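Local coordinates for TT1561 protein (Thermus thermophilus, PDB 1UF3), which is of unknown function but binds calcium ions and, as a member of the calcineurin-like metallophosphoesterase superfamily, is probably a phosphoesterase, at residues N41-A46 with A53-I58; T66-G71 with A85-V90; E19-F24 with I36-N41. All coordinates share one frame; numbering follows the deposited sequence.

Contact 1: N41-A46 with A53-I58; sequences NLMPKA and AAFFRI. With CA (calcium ion), chain I.
Phe55 and Phe56, on helix 49-59, meet Leu42 and Met43 of the loop that leads from strand 35-39 into that helix, the first connection of a beta-alpha-beta crossover in a metallophosphoesterase fold. The helix is regular here, with Arg57 N bonded to Ala53 O at 3.0 Å. Phe55 carries most of the contact. Its CG stands trans to the backbone N (chi1 -177°), which throws the ring toward the loop, and Leu42 lies across one face: CB stands 4.1 Å from the centroid of the Phe55 ring, a CH-pi contact displaced toward the rim, and the CD2 branch runs on to Phe55 CE2 at 3.6 Å. From another direction Met43, a selenomethionine, slides past Phe55 in the opposite sense. Its chain bends at chi2 (-74°) and again at chi3, which brings CE obliquely to the root of the aromatic side chain, 3.5 Å from Phe55 CB. Next along the helix, Phe56 adds a smaller touch: its CZ lies 3.8 Å from Leu42 CD2, so that one methyl sits against both rings. Ile58, a turn beyond Phe55, turns instead to Leu18 and Leu21 of helix 18-25. The loop backbone is held by Asp74, whose carboxylate accepts from the N atoms of Leu42 and Met43. Asn41 opens the loop after a cis peptide, and its OD1 accepts from Gln73 N. Farther on, Lys45 O binds the calcium ion at 2.4 Å, with Ala47 O, Ala75 O and four waters as the other ligands. One of these waters, 2.5 Å from the calcium, also donates a hydrogen bond of 2.8 Å to Pro44 O.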
loop_
_atom_site.group_PDB
_atom_site.type_symbol
_atom_site.label_atom_id
_atom_site.label_comp_id
_atom_site.label_asym_id
_atom_site.label_seq_id
_atom_site.Cartn_x
_atom_site.Cartn_y
_atom_site.Cartn_z
ATOM N N ASN A 41 28.911 -8.095 19.598
ATOM C CA ASN A 41 29.907 -7.259 18.925
ATOM C C ASN A 41 29.591 -7.119 17.449
ATOM O O ASN A 41 29.417 -8.111 16.750
ATOM C CB ASN A 41 31.315 -7.887 19.051
ATOM C CG ASN A 41 31.717 -8.150 20.487
ATOM O OD1 ASN A 41 31.841 -7.228 21.294
ATOM N ND2 ASN A 41 31.928 -9.423 20.816
ATOM N N LEU A 42 29.507 -5.887 16.962
ATOM C CA LEU A 42 29.251 -5.703 15.542
ATOM C C LEU A 42 30.516 -6.127 14.796
ATOM O O LEU A 42 30.457 -6.798 13.772
ATOM C CB LEU A 42 28.974 -4.232 15.213
ATOM C CG LEU A 42 27.615 -3.597 15.550
ATOM C CD1 LEU A 42 27.371 -3.597 17.051
ATOM C CD2 LEU A 42 27.612 -2.161 15.007
HETATM N N MSE A 43 31.655 -5.723 15.353
HETATM C CA MSE A 43 32.990 -5.956 14.783
HETATM C C MSE A 43 33.947 -6.512 15.831
HETATM O O MSE A 43 33.751 -6.298 17.033
HETATM C CB MSE A 43 33.597 -4.615 14.343
HETATM C CG MSE A 43 33.037 -3.999 13.099
HETATM SE SE MSE A 43 33.673 -4.976 11.616
HETATM C CE MSE A 43 32.095 -4.813 10.493
ATOM N N PRO A 44 35.013 -7.206 15.391
ATOM C CA PRO A 44 36.000 -7.750 16.329
ATOM C C PRO A 44 36.809 -6.534 16.764
ATOM O O PRO A 44 36.825 -5.517 16.064
ATOM C CB PRO A 44 36.853 -8.671 15.457
ATOM C CG PRO A 44 35.962 -9.004 14.305
ATOM C CD PRO A 44 35.260 -7.699 14.030
ATOM N N LYS A 45 37.490 -6.628 17.899
ATOM C CA LYS A 45 38.311 -5.527 18.398
ATOM C C LYS A 45 39.238 -4.954 17.307
ATOM O O LYS A 45 39.386 -3.733 17.189
ATOM C CB LYS A 45 39.146 -6.014 19.597
ATOM C CG LYS A 45 40.187 -5.044 20.129
ATOM C CD LYS A 45 39.543 -3.791 20.694
ATOM C CE LYS A 45 40.581 -2.785 21.170
ATOM N NZ LYS A 45 41.429 -3.346 22.262
ATOM N N ALA A 46 39.836 -5.840 16.506
ATOM C CA ALA A 46 40.776 -5.443 15.448
ATOM C C ALA A 46 40.241 -4.419 14.456
ATOM O O ALA A 46 40.990 -3.589 13.955
ATOM C CB ALA A 46 41.258 -6.687 14.680
ATOM N N ALA A 53 32.031 1.389 8.767
ATOM C CA ALA A 53 31.346 2.044 7.668
ATOM C C ALA A 53 30.781 1.025 6.687
ATOM O O ALA A 53 29.656 1.182 6.206
ATOM C CB ALA A 53 32.286 3.010 6.963
ATOM N N ALA A 54 31.535 -0.037 6.391
ATOM C CA ALA A 54 31.038 -1.048 5.455
ATOM C C ALA A 54 29.846 -1.799 6.067
ATOM O O ALA A 54 28.876 -2.109 5.380
ATOM C CB ALA A 54 32.163 -2.031 5.088
ATOM N N PHE A 55 29.957 -2.092 7.364
ATOM C CA PHE A 55 28.916 -2.778 8.144
ATOM C C PHE A 55 27.591 -1.959 8.063
ATOM O O PHE A 55 26.553 -2.468 7.682
ATOM C CB PHE A 55 29.380 -2.875 9.604
ATOM C CG PHE A 55 28.441 -3.627 10.497
ATOM C CD1 PHE A 55 28.614 -4.995 10.715
ATOM C CD2 PHE A 55 27.380 -2.970 11.130
ATOM C CE1 PHE A 55 27.743 -5.708 11.559
ATOM C CE2 PHE A 55 26.504 -3.668 11.971
ATOM C CZ PHE A 55 26.686 -5.042 12.186
ATOM N N PHE A 56 27.658 -0.683 8.425
ATOM C CA PHE A 56 26.487 0.198 8.384
ATOM C C PHE A 56 25.910 0.423 6.987
ATOM O O PHE A 56 24.692 0.558 6.813
ATOM C CB PHE A 56 26.847 1.515 9.049
ATOM C CG PHE A 56 26.976 1.404 10.535
ATOM C CD1 PHE A 56 28.001 2.031 11.209
ATOM C CD2 PHE A 56 26.045 0.660 11.268
ATOM C CE1 PHE A 56 28.116 1.930 12.591
ATOM C CE2 PHE A 56 26.154 0.558 12.651
ATOM C CZ PHE A 56 27.194 1.194 13.311
ATOM N N ARG A 57 26.769 0.434 5.975
ATOM C CA ARG A 57 26.295 0.613 4.608
ATOM C C ARG A 57 25.381 -0.558 4.235
ATOM O O ARG A 57 24.329 -0.379 3.604
ATOM C CB ARG A 57 27.485 0.674 3.650
ATOM C CG ARG A 57 27.092 0.919 2.217
ATOM C CD ARG A 57 27.606 2.265 1.724
ATOM N NE ARG A 57 26.976 2.621 0.449
ATOM C CZ ARG A 57 27.147 3.777 -0.185
ATOM N NH1 ARG A 57 27.939 4.714 0.328
ATOM N NH2 ARG A 57 26.512 3.999 -1.330
ATOM N N ILE A 58 25.798 -1.760 4.620
ATOM C CA ILE A 58 25.028 -2.970 4.347
ATOM C C ILE A 58 23.739 -2.977 5.178
ATOM O O ILE A 58 22.684 -3.297 4.660
ATOM C CB ILE A 58 25.879 -4.248 4.661
ATOM C CG1 ILE A 58 26.777 -4.556 3.459
ATOM C CG2 ILE A 58 24.976 -5.454 4.997
ATOM C CD1 ILE A 58 27.963 -5.445 3.785
HETATM CA CA CA I . 38.562 -1.478 16.973
HETATM O O HOH W 1 36.501 -2.851 16.785
HETATM O O HOH W 2 36.939 0.380 16.369
HETATM O O HOH W 3 40.067 0.334 16.217
HETATM O O HOH W 4 41.302 -1.353 17.545
#

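Contact 2: T66-G71 with A85-V90; sequences TAYVPG and ANVELV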
loop_
_atom_site.group_PDB
_atom_site.type_symbol
_atom_site.label_atom_id
_atom_site.label_comp_id
_atom_site.label_asym_id
_atom_site.label_seq_id
_atom_site.Cartn_x
_atom_site.Cartn_y
_atom_site.Cartn_z
ATOM N N THR A 66 15.721 0.586 12.920
ATOM C CA THR A 66 16.784 -0.323 13.354
ATOM C C THR A 66 17.492 0.209 14.589
ATOM O O THR A 66 17.841 1.383 14.664
ATOM C CB THR A 66 17.814 -0.531 12.213
ATOM O OG1 THR A 66 17.137 -1.049 11.067
ATOM C CG2 THR A 66 18.918 -1.517 12.613
ATOM N N ALA A 67 17.694 -0.654 15.577
ATOM C CA ALA A 67 18.373 -0.220 16.780
ATOM C C ALA A 67 19.497 -1.181 17.076
ATOM O O ALA A 67 19.379 -2.383 16.846
ATOM C CB ALA A 67 17.400 -0.174 17.975
ATOM N N TYR A 68 20.582 -0.657 17.618
ATOM C CA TYR A 68 21.709 -1.508 17.942
ATOM C C TYR A 68 22.531 -0.946 19.082
ATOM O O TYR A 68 22.423 0.247 19.419
ATOM C CB TYR A 68 22.595 -1.740 16.684
ATOM C CG TYR A 68 22.726 -0.541 15.748
ATOM C CD1 TYR A 68 21.977 -0.461 14.563
ATOM C CD2 TYR A 68 23.551 0.538 16.074
ATOM C CE1 TYR A 68 22.047 0.695 13.719
ATOM C CE2 TYR A 68 23.625 1.691 15.248
ATOM C CZ TYR A 68 22.866 1.758 14.086
ATOM O OH TYR A 68 22.873 2.926 13.349
ATOM N N VAL A 69 23.294 -1.828 19.733
ATOM C CA VAL A 69 24.198 -1.420 20.800
ATOM C C VAL A 69 25.515 -2.161 20.508
ATOM O O VAL A 69 25.531 -3.226 19.877
ATOM C CB VAL A 69 23.679 -1.768 22.214
ATOM C CG1 VAL A 69 22.338 -1.094 22.452
ATOM C CG2 VAL A 69 23.579 -3.265 22.392
ATOM N N PRO A 70 26.636 -1.587 20.937
ATOM C CA PRO A 70 27.930 -2.226 20.688
ATOM C C PRO A 70 28.235 -3.327 21.709
ATOM O O PRO A 70 27.582 -3.418 22.762
ATOM C CB PRO A 70 28.891 -1.054 20.789
ATOM C CG PRO A 70 28.288 -0.260 21.940
ATOM C CD PRO A 70 26.793 -0.312 21.675
ATOM N N GLY A 71 29.222 -4.163 21.386
ATOM C CA GLY A 71 29.621 -5.231 22.293
ATOM C C GLY A 71 30.921 -4.892 23.005
ATOM O O GLY A 71 31.489 -3.811 22.794
ATOM N N ALA A 85 27.039 7.630 13.761
ATOM C CA ALA A 85 26.615 9.004 13.567
ATOM C C ALA A 85 26.544 9.334 12.069
ATOM O O ALA A 85 25.563 9.932 11.623
ATOM C CB ALA A 85 27.565 9.952 14.295
ATOM N N ASN A 86 27.559 8.922 11.297
ATOM C CA ASN A 86 27.597 9.159 9.842
ATOM C C ASN A 86 26.416 8.533 9.080
ATOM O O ASN A 86 25.736 9.206 8.302
ATOM C CB ASN A 86 28.905 8.608 9.207
ATOM C CG ASN A 86 30.157 9.354 9.668
ATOM O OD1 ASN A 86 30.082 10.491 10.132
ATOM N ND2 ASN A 86 31.318 8.711 9.533
ATOM N N VAL A 87 26.175 7.239 9.265
ATOM C CA VAL A 87 25.068 6.616 8.536
ATOM C C VAL A 87 23.701 7.136 9.019
ATOM O O VAL A 87 22.772 7.236 8.242
ATOM C CB VAL A 87 25.061 5.070 8.683
ATOM C CG1 VAL A 87 24.627 4.679 10.068
ATOM C CG2 VAL A 87 24.141 4.462 7.662
ATOM N N GLU A 88 23.606 7.479 10.290
ATOM C CA GLU A 88 22.333 7.938 10.855
ATOM C C GLU A 88 21.942 9.344 10.417
ATOM O O GLU A 88 20.806 9.759 10.592
ATOM C CB GLU A 88 22.394 7.856 12.375
ATOM C CG GLU A 88 22.414 6.404 12.870
ATOM C CD GLU A 88 22.754 6.266 14.340
ATOM O OE1 GLU A 88 22.542 7.230 15.109
ATOM O OE2 GLU A 88 23.220 5.176 14.732
ATOM N N LEU A 89 22.888 10.091 9.863
ATOM C CA LEU A 89 22.563 11.426 9.382
ATOM C C LEU A 89 21.580 11.331 8.242
ATOM O O LEU A 89 20.578 12.034 8.231
ATOM C CB LEU A 89 23.808 12.153 8.882
ATOM C CG LEU A 89 24.714 12.669 9.987
ATOM C CD1 LEU A 89 26.067 13.139 9.396
ATOM C CD2 LEU A 89 24.001 13.810 10.686
ATOM N N VAL A 90 21.867 10.456 7.280
ATOM C CA VAL A 90 21.007 10.326 6.126
ATOM C C VAL A 90 20.053 9.139 6.142
ATOM O O VAL A 90 19.217 9.023 5.253
ATOM C CB VAL A 90 21.838 10.320 4.820
ATOM C CG1 VAL A 90 22.364 11.736 4.555
ATOM C CG2 VAL A 90 23.005 9.350 4.946
#
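The phenol ring of Tyr68 and the carboxylate of Glu88 come together from opposite directions with their planes 50° apart, so the two flat groups do not stack. Glu88 OE2 lies obliquely to the ring, and the ring of Phe56 from helix 49-59 packs against that of Tyr68 with planes inclined by about 35°. Across the contact Tyr68 OH donates to Glu88 OE2 at 2.7 Å, meeting this oxygen on its anti side and 19° out of the carboxylate plane. CG of Tyr68 occupies the crowded position between backbone N and carbonyl carbon (chi1 36°), and Glu88 answers with a chain extended beyond CG. Beside the hydrogen bond, Val87 contributes one methyl, CG1, 4.1 Å from Tyr68 OH. Glu88 is buried, yet its carboxylate is well provided for. OE2 also accepts from Asn96 N, while OE1 forms a salt bridge with Lys141 and a hydrogen bond with Tyr138 OH, both of a neighbouring subunit. The lysine would be expected to favour the ionised carboxylate, and the four bonds together should fix its rotation. One acid thus ties strand, helix and subunit interface together. Within the chain the contact links the first strand and the helix of the classic beta-alpha-beta crossover formed by strand 66-69, helix 77-90 and strand 94-96, with Asn96 supplied by the second strand.

Contact 3: E19-F24 with I36-N41; sequences EALEKF and IALIGN
Phe24, which reaches across to Ile36, is fixed at its root by a helical hydrogen bond of 2.8 Å from Phe24 N to Ala20 O; between residues 19-24 and 36-41 themselves every close contact is apolar. A chi1 of 175°, which sets CG opposite the backbone N, carries the Phe24 ring off the helix, and the ring turns an edge to the strand. Ile36 CG2 sits near the plane of the ring, 3.9 Å from Phe24 CE2, as the two side chains slide past each other in opposite directions. One helical turn earlier, Leu21 meets Leu38 methyl to methyl, CD1 of Leu21 lying 3.9 Å from CD1 of Leu38, with the two side chains crossing at about a right angle. Ile36 and Leu38 point toward the helix, whereas Ala37 between them points away, as expected of a strand. The backbones keep an even spacing: the CA atoms of Leu21 and Leu38 are 10.2 Å apart and those of Phe24 and Ile36 9.9 Å apart. All four touching residues are buried. Helix 18-25 follows strand 7-12 in the chain and covers that strand as well, Phe24 reaching Leu9 and Thr11, while Leu21 and Leu38 both pack on Phe55 of helix 49-59. Strand 35-39 itself runs parallel between strands 7-12 and 66-69.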
loop_
_atom_site.group_PDB
_atom_site.type_symbol
_atom_site.label_atom_id
_atom_site.label_comp_id
_atom_site.label_asym_id
_atom_site.label_seq_id
_atom_site.Cartn_x
_atom_site.Cartn_y
_atom_site.Cartn_z
ATOM N N GLU A 19 29.066 -11.033 5.089
ATOM C CA GLU A 19 28.265 -11.849 4.195
ATOM C C GLU A 19 27.012 -12.284 4.936
ATOM O O GLU A 19 25.925 -12.313 4.374
ATOM C CB GLU A 19 29.056 -13.069 3.697
ATOM C CG GLU A 19 30.263 -12.712 2.835
ATOM C CD GLU A 19 29.914 -11.834 1.627
ATOM O OE1 GLU A 19 29.155 -12.291 0.741
ATOM O OE2 GLU A 19 30.406 -10.680 1.563
ATOM N N ALA A 20 27.173 -12.628 6.205
ATOM C CA ALA A 20 26.046 -13.039 7.023
ATOM C C ALA A 20 25.119 -11.828 7.257
ATOM O O ALA A 20 23.894 -11.941 7.146
ATOM C CB ALA A 20 26.549 -13.594 8.352
ATOM N N LEU A 21 25.705 -10.677 7.576
ATOM C CA LEU A 21 24.932 -9.458 7.803
ATOM C C LEU A 21 24.077 -9.157 6.584
ATOM O O LEU A 21 22.889 -8.834 6.704
ATOM C CB LEU A 21 25.853 -8.273 8.062
ATOM C CG LEU A 21 25.150 -6.945 8.348
ATOM C CD1 LEU A 21 24.339 -7.074 9.614
ATOM C CD2 LEU A 21 26.176 -5.836 8.503
ATOM N N GLU A 22 24.671 -9.278 5.402
ATOM C CA GLU A 22 23.924 -9.005 4.194
ATOM C C GLU A 22 22.772 -9.981 3.979
ATOM O O GLU A 22 21.697 -9.582 3.512
ATOM C CB GLU A 22 24.822 -9.024 2.966
ATOM C CG GLU A 22 24.052 -8.578 1.741
ATOM C CD GLU A 22 24.862 -8.610 0.478
ATOM O OE1 GLU A 22 25.932 -7.957 0.447
ATOM O OE2 GLU A 22 24.419 -9.283 -0.487
ATOM N N LYS A 23 22.995 -11.262 4.288
ATOM C CA LYS A 23 21.934 -12.256 4.127
ATOM C C LYS A 23 20.843 -11.929 5.152
ATOM O O LYS A 23 19.650 -12.029 4.866
ATOM C CB LYS A 23 22.464 -13.676 4.378
ATOM C CG LYS A 23 23.454 -14.202 3.324
ATOM C CD LYS A 23 24.107 -15.504 3.813
ATOM C CE LYS A 23 25.037 -16.135 2.779
ATOM N NZ LYS A 23 24.310 -16.858 1.698
ATOM N N PHE A 24 21.281 -11.529 6.341
ATOM C CA PHE A 24 20.388 -11.168 7.442
ATOM C C PHE A 24 19.475 -10.019 7.003
ATOM O O PHE A 24 18.259 -10.082 7.159
ATOM C CB PHE A 24 21.213 -10.746 8.664
ATOM C CG PHE A 24 20.384 -10.239 9.824
ATOM C CD1 PHE A 24 19.600 -11.109 10.577
ATOM C CD2 PHE A 24 20.374 -8.884 10.144
ATOM C CE1 PHE A 24 18.807 -10.642 11.640
ATOM C CE2 PHE A 24 19.586 -8.397 11.207
ATOM C CZ PHE A 24 18.799 -9.283 11.956
ATOM N N ILE A 36 14.388 -3.950 13.076
ATOM C CA ILE A 36 15.555 -4.796 13.247
ATOM C C ILE A 36 16.234 -4.343 14.526
ATOM O O ILE A 36 16.330 -3.140 14.801
ATOM C CB ILE A 36 16.578 -4.612 12.098
ATOM C CG1 ILE A 36 16.060 -5.247 10.812
ATOM C CG2 ILE A 36 17.933 -5.154 12.524
ATOM C CD1 ILE A 36 16.899 -4.954 9.560
ATOM N N ALA A 37 16.674 -5.302 15.331
ATOM C CA ALA A 37 17.387 -4.984 16.554
ATOM C C ALA A 37 18.668 -5.801 16.487
ATOM O O ALA A 37 18.631 -7.007 16.238
ATOM C CB ALA A 37 16.568 -5.358 17.773
ATOM N N LEU A 38 19.808 -5.151 16.685
ATOM C CA LEU A 38 21.070 -5.874 16.589
ATOM C C LEU A 38 22.025 -5.547 17.736
ATOM O O LEU A 38 22.333 -4.380 18.019
ATOM C CB LEU A 38 21.699 -5.594 15.219
ATOM C CG LEU A 38 22.940 -6.388 14.804
ATOM C CD1 LEU A 38 23.187 -6.308 13.271
ATOM C CD2 LEU A 38 24.090 -5.846 15.598
ATOM N N ILE A 39 22.463 -6.610 18.408
ATOM C CA ILE A 39 23.352 -6.531 19.557
ATOM C C ILE A 39 24.784 -6.864 19.137
ATOM O O ILE A 39 24.984 -7.801 18.377
ATOM C CB ILE A 39 22.925 -7.555 20.652
ATOM C CG1 ILE A 39 21.437 -7.389 21.008
ATOM C CG2 ILE A 39 23.745 -7.335 21.899
ATOM C CD1 ILE A 39 21.121 -6.089 21.747
ATOM N N GLY A 40 25.770 -6.116 19.638
ATOM C CA GLY A 40 27.160 -6.387 19.275
ATOM C C GLY A 40 27.639 -7.748 19.787
ATOM O O GLY A 40 26.851 -8.497 20.356
ATOM N N ASN A 41 28.911 -8.095 19.598
ATOM C CA ASN A 41 29.907 -7.259 18.925
ATOM C C ASN A 41 29.591 -7.119 17.449
ATOM O O ASN A 41 29.417 -8.111 16.750
ATOM C CB ASN A 41 31.315 -7.887 19.051
ATOM C CG ASN A 41 31.717 -8.150 20.487
ATOM O OD1 ASN A 41 31.841 -7.228 21.294
ATOM N ND2 ASN A 41 31.928 -9.423 20.816
#

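In the fold
All three contacts are buried and belong to one six-stranded mixed sheet and the helices upon it. Contact 3 sets a helix on the sheet and contact 1 a loop on a helix, both by apolar side chains; contact 2 joins strand to helix through a buried carboxylate, probably ionised, that also faces another subunit. Contacts 1 and 3 share Asn41, and Ile58 of the first packs against Glu22 of the third. Contacts 2 and 3 are joined through neighbouring strands, with probable hydrogen bonds between Ala67 and both Ile36 and Leu38. Leu42 CD1, packed against Val69 and Pro70, connects contacts 1 and 2; among the three, contact 1 alone includes a calcium ligand.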